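Local coordinates for molybdenum cofactor carrier protein (Chlamydomonas reinhardtii, PDB 2IZ6) that probably binds and carries the molybdenum cofactor, keeping it available for the enzymes that depend on it, at residues R12-G17 with H44-L49; G17-G22 with N109-V114; L48-R53 with E60-A65; I73-G78 with I90-G95. All blocks are in the same frame, centred on the assembly; numbering follows the deposited sequence.

How the interactions relate
All four contacts belong to one parallel sheet and the helix layer against it. The centre of interaction 2 is about 2 Å from the chain centre, and this contact touches no other subunit. Interaction 1 shares Gly17 with it and strand 15-19, and reaches solvent at Lys13. Interaction 3 shares Leu48 and Leu49 with interaction 1, but only Leu48 of the two touches the helix: strand pairing gives way to apolar strand-helix packing. Interaction 4, its centre about 15 Å from the chain centre, pairs the marginal strand 90-93 with 72-76; it is partly buried and, like interaction 1, meets a second subunit. Its nearest atoms remain about 8 Å from those of interaction 2.

Interaction 1: residues R12-G17 with H44-L49; sequences RKPIIG and HGWILL
Lys13 lies across Gly45 and Ile47, and its atoms can be followed outward one by one. CB starts 3.9 Å from Gly45 O and equally near Ile47 CD1. CG closes to 3.5 Å from the same Gly45 O, and CD passes it at 3.4 Å while also resting on Ile47 CG1. The chain is extended beyond CG, which carries NZ past the backbone to a water 2.7 Å away; this water in turn donates to Trp46 O. The ammonium therefore reaches the other segment through solvent, while its methylenes pack directly.

Next in line, Pro14 CG comes within 3.5 Å of Trp46 CD1, meeting the indole obliquely. The two indole faces are taken by His44 CB, over the centre of one, and Ile16 CD1, toward the rim of the opposite one. Ile15 CG2 packs on Leu49 CB at 3.6 Å on the other side of the sheet.

Backbone bonds fix this register: Ile47 N to Pro14 O, Ile16 N to Ile47 O (2.9 Å, 173° at the hydrogen) and Leu49 N to Ile16 O. Such in-register parallel pairing, with helix 28-43 between the strands in sequence, is the beta-alpha-beta crossover of a Rossmann-like fold.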
loop_
_atom_site.group_PDB
_atom_site.type_symbol
_atom_site.label_atom_id
_atom_site.label_comp_id
_atom_site.label_asym_id
_atom_site.label_seq_id
_atom_site.Cartn_x
_atom_site.Cartn_y
_atom_site.Cartn_z
ATOM N N ARG A 12 -25.199 -9.947 5.176
ATOM C CA ARG A 12 -23.816 -9.994 5.694
ATOM C C ARG A 12 -23.757 -9.583 7.154
ATOM O O ARG A 12 -24.429 -8.604 7.483
ATOM C CB ARG A 12 -23.085 -8.919 4.899
ATOM C CG ARG A 12 -21.653 -9.035 4.742
ATOM C CD ARG A 12 -21.256 -8.331 3.427
ATOM N NE ARG A 12 -21.617 -9.159 2.305
ATOM C CZ ARG A 12 -22.001 -8.736 1.091
ATOM N NH1 ARG A 12 -22.136 -7.446 0.810
ATOM N NH2 ARG A 12 -22.247 -9.618 0.139
ATOM N N LYS A 13 -22.917 -10.218 8.005
ATOM C CA LYS A 13 -22.694 -9.699 9.369
ATOM C C LYS A 13 -21.933 -8.365 9.300
ATOM O O LYS A 13 -20.968 -8.225 8.496
ATOM C CB LYS A 13 -21.851 -10.637 10.294
ATOM C CG LYS A 13 -22.419 -11.989 10.839
ATOM C CD LYS A 13 -21.331 -12.474 11.817
ATOM C CE LYS A 13 -21.594 -13.820 12.393
ATOM N NZ LYS A 13 -20.373 -14.196 13.229
ATOM N N PRO A 14 -22.384 -7.354 10.096
ATOM C CA PRO A 14 -21.620 -6.104 10.246
ATOM C C PRO A 14 -20.217 -6.387 10.719
ATOM O O PRO A 14 -19.989 -7.378 11.427
ATOM C CB PRO A 14 -22.456 -5.311 11.287
ATOM C CG PRO A 14 -23.832 -5.882 11.185
ATOM C CD PRO A 14 -23.662 -7.313 10.817
ATOM N N ILE A 15 -19.295 -5.497 10.328
ATOM C CA ILE A 15 -17.923 -5.568 10.723
ATOM C C ILE A 15 -17.674 -4.276 11.465
ATOM O O ILE A 15 -17.889 -3.178 10.950
ATOM C CB ILE A 15 -17.020 -5.660 9.534
ATOM C CG1 ILE A 15 -17.304 -6.959 8.737
ATOM C CG2 ILE A 15 -15.540 -5.636 10.006
ATOM C CD1 ILE A 15 -16.419 -7.099 7.513
ATOM N N ILE A 16 -17.258 -4.412 12.685
ATOM C CA ILE A 16 -16.894 -3.263 13.552
ATOM C C ILE A 16 -15.420 -3.282 13.748
ATOM O O ILE A 16 -14.853 -4.229 14.267
ATOM C CB ILE A 16 -17.654 -3.297 14.932
ATOM C CG1 ILE A 16 -19.152 -3.531 14.728
ATOM C CG2 ILE A 16 -17.345 -2.052 15.745
ATOM C CD1 ILE A 16 -19.864 -2.640 13.789
ATOM N N GLY A 17 -14.807 -2.165 13.396
ATOM C CA GLY A 17 -13.394 -1.996 13.580
ATOM C C GLY A 17 -13.072 -1.403 14.924
ATOM O O GLY A 17 -13.789 -0.577 15.438
ATOM N N HIS A 44 -23.691 -8.958 20.027
ATOM C CA HIS A 44 -24.560 -8.424 19.014
ATOM C C HIS A 44 -24.471 -9.092 17.659
ATOM O O HIS A 44 -25.131 -8.668 16.716
ATOM C CB HIS A 44 -24.338 -6.897 18.904
ATOM C CG HIS A 44 -24.951 -6.133 20.031
ATOM N ND1 HIS A 44 -24.375 -6.067 21.274
ATOM C CD2 HIS A 44 -26.151 -5.500 20.130
ATOM C CE1 HIS A 44 -25.165 -5.374 22.088
ATOM N NE2 HIS A 44 -26.231 -4.982 21.405
ATOM N N GLY A 45 -23.651 -10.127 17.503
ATOM C CA GLY A 45 -23.571 -10.809 16.231
ATOM C C GLY A 45 -22.719 -10.172 15.183
ATOM O O GLY A 45 -22.906 -10.461 13.998
ATOM N N TRP A 46 -21.892 -9.234 15.602
ATOM C CA TRP A 46 -21.019 -8.511 14.731
ATOM C C TRP A 46 -19.635 -9.176 14.678
ATOM O O TRP A 46 -19.208 -9.792 15.634
ATOM C CB TRP A 46 -20.912 -7.031 15.115
ATOM C CG TRP A 46 -22.217 -6.365 15.322
ATOM C CD1 TRP A 46 -23.400 -6.570 14.622
ATOM C CD2 TRP A 46 -22.463 -5.251 16.189
ATOM N NE1 TRP A 46 -24.396 -5.739 15.178
ATOM C CE2 TRP A 46 -23.841 -4.936 16.128
ATOM C CE3 TRP A 46 -21.689 -4.654 17.188
ATOM C CZ2 TRP A 46 -24.421 -3.933 16.945
ATOM C CZ3 TRP A 46 -22.279 -3.672 18.033
ATOM C CH2 TRP A 46 -23.636 -3.311 17.856
ATOM N N ILE A 47 -18.962 -8.975 13.543
ATOM C CA ILE A 47 -17.561 -9.383 13.340
ATOM C C ILE A 47 -16.631 -8.264 13.857
ATOM O O ILE A 47 -16.908 -7.109 13.586
ATOM C CB ILE A 47 -17.258 -9.666 11.872
ATOM C CG1 ILE A 47 -18.068 -10.834 11.293
ATOM C CG2 ILE A 47 -15.787 -9.957 11.672
ATOM C CD1 ILE A 47 -18.034 -10.950 9.769
ATOM N N LEU A 48 -15.618 -8.632 14.662
ATOM C CA LEU A 48 -14.601 -7.686 15.088
ATOM C C LEU A 48 -13.447 -7.695 14.103
ATOM O O LEU A 48 -12.902 -8.758 13.844
ATOM C CB LEU A 48 -14.090 -8.119 16.427
ATOM C CG LEU A 48 -12.857 -7.382 17.032
ATOM C CD1 LEU A 48 -13.241 -5.934 17.271
ATOM C CD2 LEU A 48 -12.335 -8.017 18.340
ATOM N N LEU A 49 -13.019 -6.505 13.700
ATOM C CA LEU A 49 -11.871 -6.314 12.833
ATOM C C LEU A 49 -10.916 -5.446 13.599
ATOM O O LEU A 49 -11.280 -4.343 14.021
ATOM C CB LEU A 49 -12.328 -5.576 11.554
ATOM C CG LEU A 49 -11.254 -5.167 10.547
ATOM C CD1 LEU A 49 -10.636 -6.312 9.916
ATOM C CD2 LEU A 49 -11.873 -4.363 9.369
HETATM O O HOH W 1 -19.351 -12.550 15.123
#

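Interaction 2: residues G17-G22 with N109-V114; sequences GVMGPG and NVLVAV
The flat groups that meet between Gly17-Gly22 and Asn109-Val114 are peptide units, for no aromatic ring takes part. Over one face of the peptide joining Gly17 to Val18 sits the Leu111 methyl CD1, 3.7 Å from Gly17 C. Gly17 O accepts Val112 N from a direction tilted 29° out of the carbonyl plane, while Val18 N of the same peptide is bonded to Leu49 O of the neighbouring strand. Val112 O, by contrast, receives Met19 N within its own carbonyl plane at 2.9 Å.

Gly17 N to Val110 O (3.0 Å) and Val114 N to Met19 O complete the four backbone bonds of this parallel pair in the middle of the sheet. In Leu111, chi1 of -180° and chi2 of 63° together bring CD1 back over Gly17; a beta carbon on Gly17 would lie tightly against that methyl. In the conformer described here, Met19 CG also presses on Leu111 CD1 at 3.5 Å. On the reverse side Val18 and Val112 face helix 28-43.

Beyond the strand, Gly20 CA and Pro21 CD both approach Val114 O, the latter at 3.4 Å, and a beta carbon on Gly20 would collide with this oxygen. The chemistry is thus uncharged and almost self-sufficient: backbone groups satisfy one another among hydrocarbon, whereas the buried Val114 O has no hydrogen-bond partner in the model.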
loop_
_atom_site.group_PDB
_atom_site.type_symbol
_atom_site.label_atom_id
_atom_site.label_comp_id
_atom_site.label_asym_id
_atom_site.label_seq_id
_atom_site.Cartn_x
_atom_site.Cartn_y
_atom_site.Cartn_z
ATOM N N GLY A 17 -14.807 -2.165 13.396
ATOM C CA GLY A 17 -13.394 -1.996 13.580
ATOM C C GLY A 17 -13.072 -1.403 14.924
ATOM O O GLY A 17 -13.789 -0.577 15.438
ATOM N N VAL A 18 -11.967 -1.843 15.533
ATOM C CA VAL A 18 -11.516 -1.327 16.771
ATOM C C VAL A 18 -10.060 -0.970 16.635
ATOM O O VAL A 18 -9.257 -1.741 16.157
ATOM C CB VAL A 18 -11.710 -2.316 17.928
ATOM C CG1 VAL A 18 -11.065 -1.864 19.243
ATOM C CG2 VAL A 18 -13.172 -2.615 18.088
ATOM N N MET A 19 -9.735 0.217 17.110
ATOM C CA MET A 19 -8.354 0.737 17.094
ATOM C C MET A 19 -7.999 1.280 18.442
ATOM O O MET A 19 -8.822 1.879 19.126
ATOM C CB MET A 19 -8.321 1.908 16.183
ATOM C CG MET A 19 -8.589 1.648 14.808
ATOM S SD MET A 19 -7.076 1.233 13.897
ATOM C CE MET A 19 -5.691 1.396 15.080
ATOM N N GLY A 20 -6.738 1.125 18.821
ATOM C CA GLY A 20 -6.282 1.800 19.946
ATOM C C GLY A 20 -4.789 1.627 19.993
ATOM O O GLY A 20 -4.210 0.920 19.150
ATOM N N PRO A 21 -4.179 2.301 20.942
ATOM C CA PRO A 21 -2.698 2.208 21.142
ATOM C C PRO A 21 -2.276 0.836 21.662
ATOM O O PRO A 21 -3.104 0.073 22.190
ATOM C CB PRO A 21 -2.422 3.302 22.154
ATOM C CG PRO A 21 -3.673 3.574 22.804
ATOM C CD PRO A 21 -4.786 3.229 21.880
ATOM N N GLY A 22 -1.002 0.530 21.509
ATOM C CA GLY A 22 -0.428 -0.709 21.977
ATOM C C GLY A 22 -0.036 -0.608 23.440
ATOM O O GLY A 22 -0.360 0.376 24.153
ATOM N N ASN A 109 -18.050 -1.176 9.082
ATOM C CA ASN A 109 -19.233 -0.320 9.018
ATOM C C ASN A 109 -19.132 0.917 9.930
ATOM O O ASN A 109 -19.553 2.017 9.659
ATOM C CB ASN A 109 -20.464 -1.112 9.446
ATOM C CG ASN A 109 -20.835 -2.171 8.483
ATOM O OD1 ASN A 109 -21.536 -1.896 7.511
ATOM N ND2 ASN A 109 -20.335 -3.355 8.673
ATOM N N VAL A 110 -18.488 0.683 11.058
ATOM C CA VAL A 110 -18.182 1.699 12.078
ATOM C C VAL A 110 -16.879 1.387 12.664
ATOM O O VAL A 110 -16.544 0.240 12.889
ATOM C CB VAL A 110 -19.215 1.683 13.250
ATOM C CG1 VAL A 110 -19.001 2.912 14.197
ATOM C CG2 VAL A 110 -20.580 1.714 12.711
ATOM N N LEU A 111 -16.075 2.429 12.925
ATOM C CA LEU A 111 -14.757 2.295 13.593
ATOM C C LEU A 111 -14.836 2.847 15.022
ATOM O O LEU A 111 -15.352 3.950 15.233
ATOM C CB LEU A 111 -13.666 3.051 12.773
ATOM C CG LEU A 111 -12.220 3.040 13.274
ATOM C CD1 LEU A 111 -11.710 1.601 13.277
ATOM C CD2 LEU A 111 -11.310 3.907 12.455
ATOM N N VAL A 112 -14.397 2.077 16.021
ATOM C CA VAL A 112 -14.359 2.534 17.378
ATOM C C VAL A 112 -12.917 2.633 17.818
ATOM O O VAL A 112 -12.132 1.678 17.699
ATOM C CB VAL A 112 -15.066 1.517 18.323
ATOM C CG1 VAL A 112 -15.133 2.022 19.709
ATOM C CG2 VAL A 112 -16.501 1.248 17.902
ATOM N N ALA A 113 -12.536 3.831 18.280
ATOM C CA ALA A 113 -11.234 4.083 18.870
ATOM C C ALA A 113 -11.405 4.000 20.396
ATOM O O ALA A 113 -12.270 4.677 20.972
ATOM C CB ALA A 113 -10.732 5.453 18.482
ATOM N N VAL A 114 -10.567 3.197 21.025
ATOM C CA VAL A 114 -10.511 3.112 22.474
ATOM C C VAL A 114 -9.138 3.704 22.842
ATOM O O VAL A 114 -8.111 3.098 22.558
ATOM C CB VAL A 114 -10.586 1.630 22.977
ATOM C CG1 VAL A 114 -10.559 1.590 24.446
ATOM C CG2 VAL A 114 -11.797 0.980 22.459
#

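Interaction 3: residues L48-R53 with E60-A65; sequences LLTGGR and EAMKGA
Leu48 of the strand meets Ala61, Met62 and Ala65 of the helix, joining the first two elements of a beta-alpha-beta unit (strand 47-51, helix 57-67, strand 72-76) in the Rossmann-like fold. The short axes approach to 9.0 Å with their directions 149° apart, so the helix runs back roughly antiparallel to the strand it covers.

The apolar contacts centre on one methyl. Leu48 CG stands anti to the backbone N (chi1 172°), and CD2 reaches down onto the helix between two successive turns, 4.1 Å from Ala61 CB and 3.7 Å from Ala65 CB. Met62 CG flanks the same methyl at 4.0 Å. The two small alanines let the leucine come close to the helix backbone itself, with CD2 only 3.3 Å from Ala61 O.

Around the sulfur the partners change. Met62 is bent at chi2 and chi3, and SD ends 3.8 Å from Gly51 O; the modelled approach of its CG to the Thr50 methyl is too close to be relied on. An alanine at Met62 would probably open a gap beside Gly51 and cost Leu48 CD2 its contact with the methionine CG.

Polar bonds do not bridge the two segments. Thr50 OG1 turns to Val18 O of strand 15-19. Ala61 O is bonded within the helix to Ala65 N. On the side facing away from the strand, Lys63 NZ forms a salt bridge with Glu60 OE2 at 3.0 Å, coming in 39° out of the carboxylate plane.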
loop_
_atom_site.group_PDB
_atom_site.type_symbol
_atom_site.label_atom_id
_atom_site.label_comp_id
_atom_site.label_asym_id
_atom_site.label_seq_id
_atom_site.Cartn_x
_atom_site.Cartn_y
_atom_site.Cartn_z
ATOM N N LEU A 48 -15.618 -8.632 14.662
ATOM C CA LEU A 48 -14.601 -7.686 15.088
ATOM C C LEU A 48 -13.447 -7.695 14.103
ATOM O O LEU A 48 -12.902 -8.758 13.844
ATOM C CB LEU A 48 -14.090 -8.119 16.427
ATOM C CG LEU A 48 -12.857 -7.382 17.032
ATOM C CD1 LEU A 48 -13.241 -5.934 17.271
ATOM C CD2 LEU A 48 -12.335 -8.017 18.340
ATOM N N LEU A 49 -13.019 -6.505 13.700
ATOM C CA LEU A 49 -11.871 -6.314 12.833
ATOM C C LEU A 49 -10.916 -5.446 13.599
ATOM O O LEU A 49 -11.280 -4.343 14.021
ATOM C CB LEU A 49 -12.328 -5.576 11.554
ATOM C CG LEU A 49 -11.254 -5.167 10.547
ATOM C CD1 LEU A 49 -10.636 -6.312 9.916
ATOM C CD2 LEU A 49 -11.873 -4.363 9.369
ATOM N N THR A 50 -9.679 -5.920 13.846
ATOM C CA THR A 50 -8.696 -5.148 14.587
ATOM C C THR A 50 -7.290 -5.620 14.238
ATOM O O THR A 50 -7.120 -6.473 13.378
ATOM C CB THR A 50 -9.002 -5.167 16.127
ATOM O OG1 THR A 50 -8.223 -4.205 16.839
ATOM C CG2 THR A 50 -8.743 -6.508 16.689
ATOM N N GLY A 51 -6.291 -5.007 14.854
ATOM C CA GLY A 51 -4.910 -5.453 14.667
ATOM C C GLY A 51 -4.685 -6.819 15.268
ATOM O O GLY A 51 -5.284 -7.141 16.313
ATOM N N GLY A 52 -3.869 -7.640 14.622
ATOM C CA GLY A 52 -3.757 -9.064 15.001
ATOM C C GLY A 52 -2.570 -9.424 15.845
ATOM O O GLY A 52 -2.390 -10.610 16.168
ATOM N N ARG A 53 -1.817 -8.379 16.218
ATOM C CA ARG A 53 -0.535 -8.402 16.940
ATOM C C ARG A 53 -0.519 -8.431 18.477
ATOM O O ARG A 53 0.501 -8.015 19.069
ATOM C CB ARG A 53 0.239 -7.124 16.544
ATOM C CG ARG A 53 1.713 -6.991 16.980
ATOM C CD ARG A 53 2.684 -7.457 15.883
ATOM N NE ARG A 53 4.083 -7.241 16.256
ATOM C CZ ARG A 53 5.132 -7.768 15.620
ATOM N NH1 ARG A 53 4.967 -8.563 14.561
ATOM N NH2 ARG A 53 6.360 -7.507 16.046
ATOM N N GLU A 60 -7.044 -7.094 23.610
ATOM C CA GLU A 60 -8.136 -7.224 24.583
ATOM C C GLU A 60 -9.497 -7.331 23.932
ATOM O O GLU A 60 -10.306 -8.137 24.380
ATOM C CB GLU A 60 -8.127 -6.088 25.608
ATOM C CG GLU A 60 -6.975 -6.200 26.632
ATOM C CD GLU A 60 -7.165 -7.400 27.530
ATOM O OE1 GLU A 60 -8.305 -7.848 27.708
ATOM O OE2 GLU A 60 -6.150 -7.927 28.035
ATOM N N ALA A 61 -9.725 -6.510 22.916
ATOM C CA ALA A 61 -10.957 -6.559 22.198
ATOM C C ALA A 61 -11.132 -7.965 21.578
ATOM O O ALA A 61 -12.231 -8.579 21.588
ATOM C CB ALA A 61 -10.979 -5.459 21.196
ATOM N N MET A 62 -10.035 -8.481 21.033
ATOM C CA MET A 62 -10.056 -9.757 20.328
ATOM C C MET A 62 -10.345 -10.910 21.283
ATOM O O MET A 62 -11.053 -11.855 20.933
ATOM C CB MET A 62 -8.727 -9.992 19.607
ATOM C CG MET A 62 -8.426 -8.980 18.514
ATOM S SD MET A 62 -7.914 -9.755 16.968
ATOM C CE MET A 62 -9.194 -10.991 16.768
ATOM N N LYS A 63 -9.794 -10.827 22.489
ATOM C CA LYS A 63 -10.045 -11.828 23.511
ATOM C C LYS A 63 -11.472 -11.805 23.970
ATOM O O LYS A 63 -12.101 -12.834 24.234
ATOM C CB LYS A 63 -9.144 -11.574 24.701
ATOM C CG LYS A 63 -7.725 -11.984 24.445
ATOM C CD LYS A 63 -6.946 -12.136 25.785
ATOM C CE LYS A 63 -6.670 -10.770 26.450
ATOM N NZ LYS A 63 -6.164 -10.885 27.847
ATOM N N GLY A 64 -11.999 -10.600 24.124
ATOM C CA GLY A 64 -13.388 -10.409 24.509
ATOM C C GLY A 64 -14.409 -10.952 23.528
ATOM O O GLY A 64 -15.344 -11.652 23.898
ATOM N N ALA A 65 -14.189 -10.660 22.247
ATOM C CA ALA A 65 -15.077 -11.143 21.201
ATOM C C ALA A 65 -15.034 -12.660 21.122
ATOM O O ALA A 65 -16.068 -13.312 20.963
ATOM C CB ALA A 65 -14.611 -10.567 19.879
#

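Interaction 4: residues I73-G78 with I90-G95; sequences IGVLPG and IPIVTG
Parallel strand pairing joins Ile73-Gly78 to Ile90-Gly95 at the margin of the Rossmann-like sheet, where 90-93 is the outermost strand within this chain on that side. The axes lie 4.6 Å apart. Gly74 carries two of the backbone bonds, its N to Ile90 O and its O to Ile92 N (2.8 Å); Leu76 carries two more, to Ile92 O and Thr94 N.

On one face Ile73 CG2 rests on Ile92 CG1 at 3.7 Å, the two side chains alongside each other. The opposite face has Leu76 CD1 beside Pro91 CB at 3.9 Å. A second subunit adds to the margin: Ser107 OG of the second subunit bonds Val93 N, and Ile90 of the second subunit packs on Ile73 and on Ile90 of this chain.

Thr94, with chi1 near 60°, sends CG2 crosswise onto Val75 CG1, a tight 3.5 Å, and its OG1 is bonded to Leu96 N. A glycine in place of Thr94 would probably leave Leu96 N without that mate and open a gap beside Val75.

Past the strands the pairing weakens: Gly95 N reaches Pro77 O at 3.3 Å through a bent bond, 136° at the hydrogen.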
loop_
_atom_site.group_PDB
_atom_site.type_symbol
_atom_site.label_atom_id
_atom_site.label_comp_id
_atom_site.label_asym_id
_atom_site.label_seq_id
_atom_site.Cartn_x
_atom_site.Cartn_y
_atom_site.Cartn_z
ATOM N N ILE A 73 -11.264 -10.946 13.111
ATOM C CA ILE A 73 -10.360 -10.715 11.984
ATOM C C ILE A 73 -9.229 -9.890 12.518
ATOM O O ILE A 73 -9.434 -8.771 13.026
ATOM C CB ILE A 73 -11.028 -10.015 10.775
ATOM C CG1 ILE A 73 -12.246 -10.769 10.226
ATOM C CG2 ILE A 73 -9.959 -9.781 9.675
ATOM C CD1 ILE A 73 -13.082 -9.921 9.310
ATOM N N GLY A 74 -8.005 -10.415 12.423
ATOM C CA GLY A 74 -6.848 -9.728 12.914
ATOM C C GLY A 74 -5.926 -9.451 11.765
ATOM O O GLY A 74 -5.541 -10.369 11.040
ATOM N N VAL A 75 -5.621 -8.171 11.572
ATOM C CA VAL A 75 -4.827 -7.658 10.480
ATOM C C VAL A 75 -3.404 -7.422 10.954
ATOM O O VAL A 75 -3.181 -6.806 12.003
ATOM C CB VAL A 75 -5.477 -6.365 9.897
ATOM C CG1 VAL A 75 -4.736 -5.944 8.615
ATOM C CG2 VAL A 75 -6.941 -6.611 9.652
ATOM N N LEU A 76 -2.463 -7.925 10.174
ATOM C CA LEU A 76 -1.029 -7.899 10.519
ATOM C C LEU A 76 -0.272 -7.455 9.249
ATOM O O LEU A 76 -0.728 -7.724 8.154
ATOM C CB LEU A 76 -0.608 -9.340 10.819
ATOM C CG LEU A 76 -1.398 -10.072 11.891
ATOM C CD1 LEU A 76 -1.722 -11.453 11.449
ATOM C CD2 LEU A 76 -0.608 -10.059 13.203
ATOM N N PRO A 77 0.845 -6.775 9.383
ATOM C CA PRO A 77 1.698 -6.514 8.190
ATOM C C PRO A 77 2.469 -7.791 7.790
ATOM O O PRO A 77 2.738 -8.072 6.633
ATOM C CB PRO A 77 2.663 -5.428 8.683
ATOM C CG PRO A 77 2.552 -5.394 10.176
ATOM C CD PRO A 77 1.334 -6.146 10.621
ATOM N N GLY A 78 2.860 -8.463 8.870
ATOM C CA GLY A 78 3.444 -9.772 9.011
ATOM C C GLY A 78 3.378 -9.964 10.540
ATOM O O GLY A 78 3.312 -8.963 11.345
ATOM N N ILE A 90 -9.307 -15.181 11.697
ATOM C CA ILE A 90 -8.949 -14.910 10.297
ATOM C C ILE A 90 -7.833 -13.888 10.312
ATOM O O ILE A 90 -8.085 -12.689 10.566
ATOM C CB ILE A 90 -10.138 -14.382 9.530
ATOM C CG1 ILE A 90 -11.303 -15.408 9.513
ATOM C CG2 ILE A 90 -9.735 -13.988 8.118
ATOM C CD1 ILE A 90 -12.596 -14.828 9.045
ATOM N N PRO A 91 -6.566 -14.341 10.098
ATOM C CA PRO A 91 -5.448 -13.423 10.011
ATOM C C PRO A 91 -5.352 -12.872 8.628
ATOM O O PRO A 91 -5.182 -13.658 7.697
ATOM C CB PRO A 91 -4.224 -14.321 10.416
ATOM C CG PRO A 91 -4.768 -15.641 10.820
ATOM C CD PRO A 91 -6.079 -15.740 10.054
ATOM N N ILE A 92 -5.432 -11.565 8.488
ATOM C CA ILE A 92 -5.252 -10.885 7.210
ATOM C C ILE A 92 -3.849 -10.264 7.245
ATOM O O ILE A 92 -3.543 -9.437 8.099
ATOM C CB ILE A 92 -6.353 -9.822 6.941
ATOM C CG1 ILE A 92 -7.734 -10.462 6.829
ATOM C CG2 ILE A 92 -6.024 -9.011 5.701
ATOM C CD1 ILE A 92 -7.937 -11.392 5.661
ATOM N N VAL A 93 -3.016 -10.658 6.304
ATOM C CA VAL A 93 -1.619 -10.216 6.246
ATOM C C VAL A 93 -1.466 -9.308 5.032
ATOM O O VAL A 93 -1.631 -9.771 3.920
ATOM C CB VAL A 93 -0.685 -11.405 6.115
ATOM C CG1 VAL A 93 0.797 -10.939 6.153
ATOM C CG2 VAL A 93 -0.862 -12.354 7.196
ATOM N N THR A 94 -1.153 -8.007 5.254
ATOM C CA THR A 94 -1.320 -6.936 4.231
ATOM C C THR A 94 -0.081 -6.777 3.373
ATOM O O THR A 94 -0.171 -6.293 2.224
ATOM C CB THR A 94 -1.552 -5.536 4.857
ATOM O OG1 THR A 94 -0.410 -5.229 5.663
ATOM C CG2 THR A 94 -2.828 -5.468 5.720
ATOM N N GLY A 95 1.068 -7.115 3.955
ATOM C CA GLY A 95 2.321 -7.033 3.297
ATOM C C GLY A 95 2.587 -5.601 2.996
ATOM O O GLY A 95 3.134 -5.332 1.935
#